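Interferon gamma receptor 1 (Gallus gallus, PDB 4EQ3) probably binds the cytokine interferon gamma through the extracellular part of its membrane receptor chain, a part made of two fibronectin type III-like domains. Local coordinates at residues I76-F82 and T98-Q104; P112-L116 and V190-G194; A121-V127 and C175-V181. One frame throughout, in Å; residues are numbered along the deposited sequence.

Interaction 1. Residues I76-F82 and T98-Q104; sequences IFHSYWF and TDEFVLQ
Trp81 and Glu100 face each other across an antiparallel pairing in the first, N-terminal fibronectin type III-like domain of the receptor. The indole lies over the start of the glutamate in a CH-pi contact, with Glu100 CA 3.9 Å from the centroid of the five-membered ring and 30° off its normal. From there the glutamate runs along the six-membered ring, its CG 3.6 Å from Trp81 CZ2. With CG anti to the backbone nitrogen (chi1 172°) and the chain extended, the carboxylate comes to Ser79, whose OG is modelled at a doubtfully short 2.5 Å from Glu100 OE2. Lys46 adds a cation-pi contact to Trp81. Next to Trp81 and Glu100, Tyr80 and Phe101 form a single antiparallel hydrogen-bonded bridge. Phe82 turns its ring edge to Phe101 CB and to Thr98 OG1, among the buried side chains that also meet Val19 and Val45. Toward the short helix Ile76 CG1 meets Leu103 CD2 at 3.5 Å, and Phe77 CE1 lies 3.7 Å from Gln104 CG, met obliquely, while Gln104 NE2 bonds to Leu200 O. Between the loop at His78 and the helix's first turn, a water donates to His78 O at 2.7 Å and accepts from Leu103 N at 2.8 Å.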
loop_
_atom_site.group_PDB
_atom_site.type_symbol
_atom_site.label_atom_id
_atom_site.label_comp_id
_atom_site.label_asym_id
_atom_site.label_seq_id
_atom_site.Cartn_x
_atom_site.Cartn_y
_atom_site.Cartn_z
ATOM N N ILE A 76 3.884 11.882 -1.254
ATOM C CA ILE A 76 4.547 10.604 -1.014
ATOM C C ILE A 76 5.942 10.783 -0.398
ATOM O O ILE A 76 6.430 9.904 0.310
ATOM C CB ILE A 76 4.629 9.749 -2.308
ATOM C CG1 ILE A 76 4.708 8.253 -1.972
ATOM C CG2 ILE A 76 5.796 10.193 -3.187
ATOM C CD1 ILE A 76 4.372 7.335 -3.167
ATOM N N PHE A 77 6.566 11.931 -0.651
ATOM C CA PHE A 77 7.951 12.166 -0.219
ATOM C C PHE A 77 8.090 13.039 1.021
ATOM O O PHE A 77 9.066 12.915 1.764
ATOM C CB PHE A 77 8.795 12.718 -1.375
ATOM C CG PHE A 77 8.913 11.767 -2.532
ATOM C CD1 PHE A 77 9.549 10.547 -2.375
ATOM C CD2 PHE A 77 8.383 12.082 -3.768
ATOM C CE1 PHE A 77 9.656 9.656 -3.431
ATOM C CE2 PHE A 77 8.481 11.189 -4.831
ATOM C CZ PHE A 77 9.122 9.980 -4.656
ATOM N N HIS A 78 7.123 13.913 1.264
ATOM C CA HIS A 78 7.209 14.783 2.434
ATOM C C HIS A 78 6.615 14.103 3.664
ATOM O O HIS A 78 5.918 13.096 3.543
ATOM C CB HIS A 78 6.519 16.117 2.178
ATOM C CG HIS A 78 7.095 16.883 1.029
ATOM N ND1 HIS A 78 8.385 17.370 1.034
ATOM C CD2 HIS A 78 6.557 17.252 -0.158
ATOM C CE1 HIS A 78 8.616 18.004 -0.102
ATOM N NE2 HIS A 78 7.522 17.951 -0.839
ATOM N N SER A 79 6.897 14.666 4.838
ATOM C CA SER A 79 6.537 14.060 6.115
ATOM C C SER A 79 5.163 14.500 6.627
ATOM O O SER A 79 4.655 15.571 6.276
ATOM C CB SER A 79 7.601 14.385 7.176
ATOM O OG SER A 79 8.880 13.892 6.810
ATOM N N TYR A 80 4.565 13.647 7.453
ATOM C CA TYR A 80 3.321 13.960 8.145
ATOM C C TYR A 80 3.481 13.531 9.593
ATOM O O TYR A 80 4.194 12.568 9.887
ATOM C CB TYR A 80 2.142 13.186 7.544
ATOM C CG TYR A 80 1.645 13.658 6.187
ATOM C CD1 TYR A 80 0.601 14.575 6.085
ATOM C CD2 TYR A 80 2.189 13.154 5.011
ATOM C CE1 TYR A 80 0.122 14.988 4.842
ATOM C CE2 TYR A 80 1.715 13.562 3.769
ATOM C CZ TYR A 80 0.688 14.478 3.696
ATOM O OH TYR A 80 0.237 14.880 2.464
ATOM N N TRP A 81 2.826 14.249 10.496
ATOM C CA TRP A 81 2.676 13.784 11.858
ATOM C C TRP A 81 1.185 13.718 12.164
ATOM O O TRP A 81 0.388 14.447 11.562
ATOM C CB TRP A 81 3.395 14.707 12.845
ATOM C CG TRP A 81 4.875 14.491 12.880
ATOM C CD1 TRP A 81 5.574 13.716 13.760
ATOM C CD2 TRP A 81 5.836 15.045 11.981
ATOM N NE1 TRP A 81 6.913 13.757 13.464
ATOM C CE2 TRP A 81 7.099 14.570 12.377
ATOM C CE3 TRP A 81 5.747 15.894 10.877
ATOM C CZ2 TRP A 81 8.270 14.922 11.712
ATOM C CZ3 TRP A 81 6.914 16.252 10.221
ATOM C CH2 TRP A 81 8.157 15.759 10.637
ATOM N N PHE A 82 0.805 12.831 13.076
ATOM C CA PHE A 82 -0.590 12.753 13.509
ATOM C C PHE A 82 -0.627 12.713 15.023
ATOM O O PHE A 82 0.360 12.350 15.662
ATOM C CB PHE A 82 -1.297 11.521 12.925
ATOM C CG PHE A 82 -1.095 11.348 11.452
ATOM C CD1 PHE A 82 -0.089 10.521 10.971
ATOM C CD2 PHE A 82 -1.907 12.009 10.543
ATOM C CE1 PHE A 82 0.104 10.352 9.608
ATOM C CE2 PHE A 82 -1.719 11.851 9.183
ATOM C CZ PHE A 82 -0.706 11.022 8.712
ATOM N N THR A 98 2.314 10.711 16.890
ATOM C CA THR A 98 2.888 9.520 16.266
ATOM C C THR A 98 4.344 9.764 15.862
ATOM O O THR A 98 4.823 10.911 15.858
ATOM C CB THR A 98 2.116 9.100 14.998
ATOM O OG1 THR A 98 2.183 10.144 14.017
ATOM C CG2 THR A 98 0.653 8.788 15.310
ATOM N N ASP A 99 5.044 8.684 15.518
ATOM C CA ASP A 99 6.319 8.793 14.824
ATOM C C ASP A 99 6.111 9.575 13.535
ATOM O O ASP A 99 4.994 9.649 13.007
ATOM C CB ASP A 99 6.875 7.413 14.460
ATOM C CG ASP A 99 7.245 6.578 15.679
ATOM O OD1 ASP A 99 7.498 7.154 16.764
ATOM O OD2 ASP A 99 7.292 5.334 15.538
ATOM N N GLU A 100 7.192 10.159 13.028
ATOM C CA GLU A 100 7.175 10.785 11.716
ATOM C C GLU A 100 6.724 9.765 10.678
ATOM O O GLU A 100 7.130 8.604 10.721
ATOM C CB GLU A 100 8.574 11.284 11.357
ATOM C CG GLU A 100 8.713 11.791 9.934
ATOM C CD GLU A 100 10.086 12.414 9.685
ATOM O OE1 GLU A 100 10.945 12.339 10.586
ATOM O OE2 GLU A 100 10.300 12.976 8.596
ATOM N N PHE A 101 5.898 10.203 9.738
ATOM C CA PHE A 101 5.412 9.298 8.707
ATOM C C PHE A 101 5.716 9.835 7.323
ATOM O O PHE A 101 5.368 10.970 6.991
ATOM C CB PHE A 101 3.911 9.019 8.854
ATOM C CG PHE A 101 3.334 8.198 7.721
ATOM C CD1 PHE A 101 3.364 6.808 7.764
ATOM C CD2 PHE A 101 2.772 8.813 6.616
ATOM C CE1 PHE A 101 2.832 6.048 6.717
ATOM C CE2 PHE A 101 2.237 8.063 5.570
ATOM C CZ PHE A 101 2.271 6.683 5.618
ATOM N N VAL A 102 6.369 8.996 6.526
ATOM C CA VAL A 102 6.664 9.294 5.139
ATOM C C VAL A 102 6.214 8.124 4.279
ATOM O O VAL A 102 6.721 7.014 4.426
ATOM C CB VAL A 102 8.166 9.504 4.938
ATOM C CG1 VAL A 102 8.438 9.894 3.512
ATOM C CG2 VAL A 102 8.678 10.567 5.904
ATOM N N LEU A 103 5.257 8.369 3.392
ATOM C CA LEU A 103 4.656 7.294 2.604
ATOM C C LEU A 103 5.685 6.477 1.830
ATOM O O LEU A 103 5.617 5.255 1.815
ATOM C CB LEU A 103 3.576 7.836 1.664
ATOM C CG LEU A 103 2.778 6.780 0.887
ATOM C CD1 LEU A 103 2.012 5.862 1.832
ATOM C CD2 LEU A 103 1.828 7.456 -0.091
ATOM N N GLN A 104 6.644 7.153 1.205
ATOM C CA GLN A 104 7.688 6.483 0.432
ATOM C C GLN A 104 8.533 5.545 1.289
ATOM O O GLN A 104 9.039 4.528 0.806
ATOM C CB GLN A 104 8.602 7.523 -0.241
ATOM C CG GLN A 104 9.814 6.940 -0.961
ATOM C CD GLN A 104 11.020 6.788 -0.056
ATOM O OE1 GLN A 104 11.344 7.687 0.720
ATOM N NE2 GLN A 104 11.693 5.653 -0.152
HETATM O O HOH W 1 11.100 10.840 1.242
HETATM O O HOH W 2 4.253 11.000 3.176
#

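Interaction 2. Residues P112-L116 and V190-G194; sequences PKLNL and VSAKG
Val190 CG1 sits between two leucines of the facing strand, 3.5 Å from Leu116 CD1 and 3.7 Å from Leu114 CD2. Leu114 divides its methyl groups between neighbours: while CD2 meets the valine, CD1 lies 3.7 Å from Ala192 CB. The valine's chi1 of 82° places CG1 between its backbone nitrogen and carbonyl carbon, where it faces both leucines, and each leucine holds CG anti to its own nitrogen, sending the branched end across the gap. At the other end the ring of Pro112 closes the row, with CG 4.1 Å from Ala192 CB and CD 3.5 Å from Ala192 O. No hydrogen bond joins the two segments; with the strand axes 8.0 Å apart at closest approach, the gap is bridged mainly by side chains, and the N-to-C directions lie 149° apart.

Each strand is held in its own sheet by backbone bonds to neighbouring strands. These tie Lys113 to Tyr128 and Asn115 to Asp126, whereas Val190 pairs with Ser209, Ser191 with Ile153 and Ala192 with Ser206. The Ser206 hydroxyl also bonds to Ala192 N. Around the first shell, Val152 and Phe154 pack on Val190, Ile211 on Leu116, and Tyr150 on Pro112, while Ile123 and Val125 flank Leu116 from its own sheet. Hydrophobic packing of a three-stranded sheet against a four-stranded one, both antiparallel, is the core of the fibronectin type III beta-sandwich, here in the second domain of the receptor.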
loop_
_atom_site.group_PDB
_atom_site.type_symbol
_atom_site.label_atom_id
_atom_site.label_comp_id
_atom_site.label_asym_id
_atom_site.label_seq_id
_atom_site.Cartn_x
_atom_site.Cartn_y
_atom_site.Cartn_z
ATOM N N PRO A 112 1.125 -8.185 -5.875
ATOM C CA PRO A 112 0.139 -7.904 -6.917
ATOM C C PRO A 112 -0.693 -9.147 -7.225
ATOM O O PRO A 112 -0.283 -10.263 -6.914
ATOM C CB PRO A 112 1.006 -7.570 -8.125
ATOM C CG PRO A 112 2.259 -8.332 -7.902
ATOM C CD PRO A 112 2.490 -8.310 -6.420
ATOM N N LYS A 113 -1.848 -8.943 -7.843
ATOM C CA LYS A 113 -2.650 -10.039 -8.352
ATOM C C LYS A 113 -2.059 -10.440 -9.694
ATOM O O LYS A 113 -1.804 -9.590 -10.546
ATOM C CB LYS A 113 -4.100 -9.585 -8.506
ATOM C CG LYS A 113 -5.064 -10.672 -8.935
ATOM C CD LYS A 113 -5.116 -11.802 -7.921
ATOM C CE LYS A 113 -6.093 -12.899 -8.363
ATOM N NZ LYS A 113 -6.137 -14.048 -7.398
ATOM N N LEU A 114 -1.817 -11.730 -9.888
ATOM C CA LEU A 114 -1.143 -12.176 -11.101
ATOM C C LEU A 114 -1.892 -13.321 -11.760
ATOM O O LEU A 114 -2.091 -14.365 -11.143
ATOM C CB LEU A 114 0.283 -12.619 -10.770
ATOM C CG LEU A 114 1.229 -12.903 -11.944
ATOM C CD1 LEU A 114 2.685 -12.751 -11.522
ATOM C CD2 LEU A 114 0.990 -14.271 -12.568
ATOM N N ASN A 115 -2.306 -13.133 -13.008
ATOM C CA ASN A 115 -2.925 -14.226 -13.761
ATOM C C ASN A 115 -2.005 -14.763 -14.851
ATOM O O ASN A 115 -1.370 -13.997 -15.577
ATOM C CB ASN A 115 -4.267 -13.807 -14.373
ATOM C CG ASN A 115 -5.025 -14.990 -14.965
ATOM O OD1 ASN A 115 -5.404 -14.989 -16.144
ATOM N ND2 ASN A 115 -5.226 -16.024 -14.149
ATOM N N LEU A 116 -1.967 -16.085 -14.975
ATOM C CA LEU A 116 -1.051 -16.759 -15.878
ATOM C C LEU A 116 -1.817 -17.599 -16.887
ATOM O O LEU A 116 -2.608 -18.470 -16.512
ATOM C CB LEU A 116 -0.115 -17.665 -15.079
ATOM C CG LEU A 116 1.216 -18.054 -15.717
ATOM C CD1 LEU A 116 1.992 -16.797 -16.077
ATOM C CD2 LEU A 116 2.020 -18.941 -14.781
ATOM N N VAL A 190 6.059 -18.244 -12.294
ATOM C CA VAL A 190 6.291 -16.817 -12.391
ATOM C C VAL A 190 5.744 -16.093 -11.172
ATOM O O VAL A 190 4.701 -16.483 -10.609
ATOM C CB VAL A 190 5.646 -16.241 -13.669
ATOM C CG1 VAL A 190 4.165 -15.977 -13.447
ATOM C CG2 VAL A 190 6.352 -14.974 -14.085
ATOM N N SER A 191 6.465 -15.047 -10.772
ATOM C CA SER A 191 6.056 -14.168 -9.684
ATOM C C SER A 191 6.347 -12.724 -10.069
ATOM O O SER A 191 7.095 -12.462 -11.012
ATOM C CB SER A 191 6.812 -14.511 -8.406
ATOM O OG SER A 191 8.190 -14.233 -8.568
ATOM N N ALA A 192 5.760 -11.782 -9.342
ATOM C CA ALA A 192 5.955 -10.375 -9.681
ATOM C C ALA A 192 5.979 -9.476 -8.449
ATOM O O ALA A 192 5.445 -9.846 -7.400
ATOM C CB ALA A 192 4.869 -9.910 -10.655
ATOM N N LYS A 193 6.585 -8.311 -8.572
ATOM C CA LYS A 193 6.583 -7.273 -7.549
ATOM C C LYS A 193 6.262 -5.902 -8.142
ATOM O O LYS A 193 6.670 -5.608 -9.194
ATOM C CB LYS A 193 7.954 -7.134 -6.911
ATOM C CG LYS A 193 8.401 -8.142 -6.005
ATOM C CD LYS A 193 9.582 -7.606 -5.266
ATOM C CE LYS A 193 10.823 -8.110 -5.749
ATOM N NZ LYS A 193 11.819 -8.121 -4.731
ATOM N N GLY A 194 5.559 -5.062 -7.426
ATOM C CA GLY A 194 5.365 -3.687 -7.856
ATOM C C GLY A 194 6.572 -2.813 -7.537
ATOM O O GLY A 194 7.264 -3.037 -6.540
#

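Interaction 3. Residues A121-V127 and C175-V181; sequences AEIIVDV and CNLSIPV
Val127 and Cys175 meet on the buried face of a strand pair, where Val127 CG1 packs 3.7 Å from Cys175 CB. Ile123, Val125, Leu177 and Ile179 share this face with them. At its far end Val181 lies near Ile123 CG1, but its poor order makes the close approach doubtful. Tyr150 and Phe154 of the opposing sheet lie against this layer, and the disulfide to Cys170 fixes Cys175 from outside the pair. Residues 122-127 and 175-180 are adjacent antiparallel strands in the three-stranded sheet of the second fibronectin type III-like domain, and reciprocal backbone bonds join Ile123 with Ile179, Val125 with Leu177 and Val127 with Cys175. The straightest, 174° at the hydrogen, runs 2.7 Å from Val125 N to Leu177 O. The other face is mixed and more open, carrying Glu122, Asp126, Asn176 and Ser178 along with Ile124 and Pro180. There Asp126 and Asn176 lie side by side; Asn176 ND2 donates to Asp126 OD1 at 3.0 Å, the acceptor near the amide plane but met from above the carboxylate plane. Farther along, Ser178 OG donates to Glu122 OE2 on the anti side at 2.9 Å, while Glu122 OE1 bonds to His119.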
loop_
_atom_site.group_PDB
_atom_site.type_symbol
_atom_site.label_atom_id
_atom_site.label_comp_id
_atom_site.label_asym_id
_atom_site.label_seq_id
_atom_site.Cartn_x
_atom_site.Cartn_y
_atom_site.Cartn_z
ATOM N N ALA A 121 3.042 -21.639 -27.306
ATOM C CA ALA A 121 4.244 -21.730 -26.487
ATOM C C ALA A 121 4.602 -20.393 -25.844
ATOM O O ALA A 121 5.663 -20.256 -25.239
ATOM C CB ALA A 121 5.409 -22.245 -27.315
ATOM N N GLU A 122 3.720 -19.409 -25.978
ATOM C CA GLU A 122 3.968 -18.087 -25.408
ATOM C C GLU A 122 3.190 -17.901 -24.104
ATOM O O GLU A 122 1.965 -18.059 -24.071
ATOM C CB GLU A 122 3.597 -16.985 -26.410
ATOM C CG GLU A 122 2.248 -16.324 -26.124
ATOM C CD GLU A 122 1.802 -15.356 -27.213
ATOM O OE1 GLU A 122 1.741 -15.768 -28.398
ATOM O OE2 GLU A 122 1.493 -14.189 -26.873
ATOM N N ILE A 123 3.904 -17.571 -23.032
ATOM C CA ILE A 123 3.274 -17.334 -21.739
ATOM C C ILE A 123 2.791 -15.897 -21.630
ATOM O O ILE A 123 3.478 -14.958 -22.043
ATOM C CB ILE A 123 4.230 -17.596 -20.566
ATOM C CG1 ILE A 123 4.886 -18.967 -20.690
ATOM C CG2 ILE A 123 3.474 -17.506 -19.255
ATOM C CD1 ILE A 123 3.948 -20.089 -20.411
ATOM N N ILE A 124 1.607 -15.736 -21.057
ATOM C CA ILE A 124 0.966 -14.440 -20.938
ATOM C C ILE A 124 0.758 -14.091 -19.473
ATOM O O ILE A 124 0.062 -14.801 -18.739
ATOM C CB ILE A 124 -0.395 -14.442 -21.654
ATOM C CG1 ILE A 124 -0.206 -14.678 -23.156
ATOM C CG2 ILE A 124 -1.140 -13.139 -21.400
ATOM C CD1 ILE A 124 -1.515 -14.929 -23.903
ATOM N N VAL A 125 1.368 -12.987 -19.052
ATOM C CA VAL A 125 1.283 -12.540 -17.666
ATOM C C VAL A 125 0.437 -11.289 -17.524
ATOM O O VAL A 125 0.742 -10.261 -18.119
ATOM C CB VAL A 125 2.665 -12.241 -17.101
ATOM C CG1 VAL A 125 2.554 -11.746 -15.662
ATOM C CG2 VAL A 125 3.533 -13.470 -17.196
ATOM N N ASP A 126 -0.641 -11.379 -16.751
ATOM C CA ASP A 126 -1.417 -10.201 -16.422
ATOM C C ASP A 126 -1.164 -9.891 -14.960
ATOM O O ASP A 126 -1.287 -10.760 -14.097
ATOM C CB ASP A 126 -2.907 -10.419 -16.676
ATOM C CG ASP A 126 -3.248 -10.482 -18.164
ATOM O OD1 ASP A 126 -3.204 -9.424 -18.845
ATOM O OD2 ASP A 126 -3.556 -11.595 -18.653
ATOM N N VAL A 127 -0.797 -8.649 -14.678
ATOM C CA VAL A 127 -0.468 -8.278 -13.316
ATOM C C VAL A 127 -1.027 -6.900 -12.995
ATOM O O VAL A 127 -0.969 -5.997 -13.827
ATOM C CB VAL A 127 1.049 -8.319 -13.104
ATOM C CG1 VAL A 127 1.741 -7.373 -14.090
ATOM C CG2 VAL A 127 1.409 -7.981 -11.655
ATOM N N CYS A 175 -1.017 -4.212 -16.225
ATOM C CA CYS A 175 0.078 -4.585 -17.112
ATOM C C CYS A 175 -0.096 -5.989 -17.661
ATOM O O CYS A 175 -0.576 -6.886 -16.978
ATOM C CB CYS A 175 1.411 -4.526 -16.372
ATOM S SG CYS A 175 1.717 -2.958 -15.555
ATOM N N ASN A 176 0.344 -6.167 -18.894
ATOM C CA ASN A 176 0.305 -7.460 -19.550
ATOM C C ASN A 176 1.633 -7.712 -20.248
ATOM O O ASN A 176 2.238 -6.791 -20.796
ATOM C CB ASN A 176 -0.861 -7.503 -20.534
ATOM C CG ASN A 176 -0.748 -8.637 -21.519
ATOM O OD1 ASN A 176 0.128 -8.634 -22.388
ATOM N ND2 ASN A 176 -1.645 -9.616 -21.403
ATOM N N LEU A 177 2.092 -8.955 -20.224
ATOM C CA LEU A 177 3.371 -9.295 -20.829
ATOM C C LEU A 177 3.287 -10.656 -21.505
ATOM O O LEU A 177 2.722 -11.599 -20.943
ATOM C CB LEU A 177 4.451 -9.322 -19.749
ATOM C CG LEU A 177 5.912 -9.480 -20.156
ATOM C CD1 LEU A 177 6.359 -8.293 -20.998
ATOM C CD2 LEU A 177 6.781 -9.623 -18.910
ATOM N N SER A 178 3.837 -10.753 -22.714
ATOM C CA SER A 178 3.972 -12.038 -23.396
ATOM C C SER A 178 5.422 -12.478 -23.358
ATOM O O SER A 178 6.329 -11.663 -23.504
ATOM C CB SER A 178 3.481 -11.964 -24.842
ATOM O OG SER A 178 2.083 -12.192 -24.918
ATOM N N ILE A 179 5.645 -13.768 -23.152
ATOM C CA ILE A 179 7.001 -14.268 -23.004
ATOM C C ILE A 179 7.179 -15.584 -23.742
ATOM O O ILE A 179 6.374 -16.502 -23.591
ATOM C CB ILE A 179 7.383 -14.438 -21.518
ATOM C CG1 ILE A 179 7.330 -13.087 -20.799
ATOM C CG2 ILE A 179 8.769 -15.038 -21.386
ATOM C CD1 ILE A 179 7.720 -13.152 -19.331
ATOM N N PRO A 180 8.235 -15.665 -24.563
ATOM C CA PRO A 180 8.599 -16.870 -25.315
ATOM C C PRO A 180 9.229 -17.942 -24.428
ATOM O O PRO A 180 10.072 -17.648 -23.579
ATOM C CB PRO A 180 9.622 -16.350 -26.321
ATOM C CG PRO A 180 10.241 -15.181 -25.636
ATOM C CD PRO A 180 9.127 -14.534 -24.869
ATOM N N VAL A 181 8.753 -19.138 -24.612
ATOM C CA VAL A 181 9.219 -20.210 -23.785
ATOM C C VAL A 181 10.025 -21.108 -24.682
ATOM O O VAL A 181 9.475 -21.622 -25.638
ATOM C CB VAL A 181 8.043 -20.901 -23.126
ATOM C CG1 VAL A 181 8.128 -22.415 -23.162
ATOM C CG2 VAL A 181 7.853 -20.382 -21.768
HETATM O O HOH W 3 -3.771 -6.958 -18.293
#

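How the interactions relate
Along the chain, interaction 1 closes within the first domain before interaction 2 opens in the second, and interaction 3 is nested inside the loop that interaction 2 closes. Interactions 2 and 3, centres 11 Å apart, share the three-stranded sheet, which interaction 3 knits together and interaction 2 packs against the four-stranded one; they touch through a probable Asn115–Asp126 backbone bond and packing of Leu116 on Ile123 and Pro112 on Val127. Interaction 1 touches neither, its centre 29 Å from interaction 2's and 37 Å from interaction 3's, yet at the domain junction its Ile76, Phe77 and Gln104 meet Phe197, Leu200 and Ile201 of the second domain. Helix 103-106 is followed in the chain by strand 113-119.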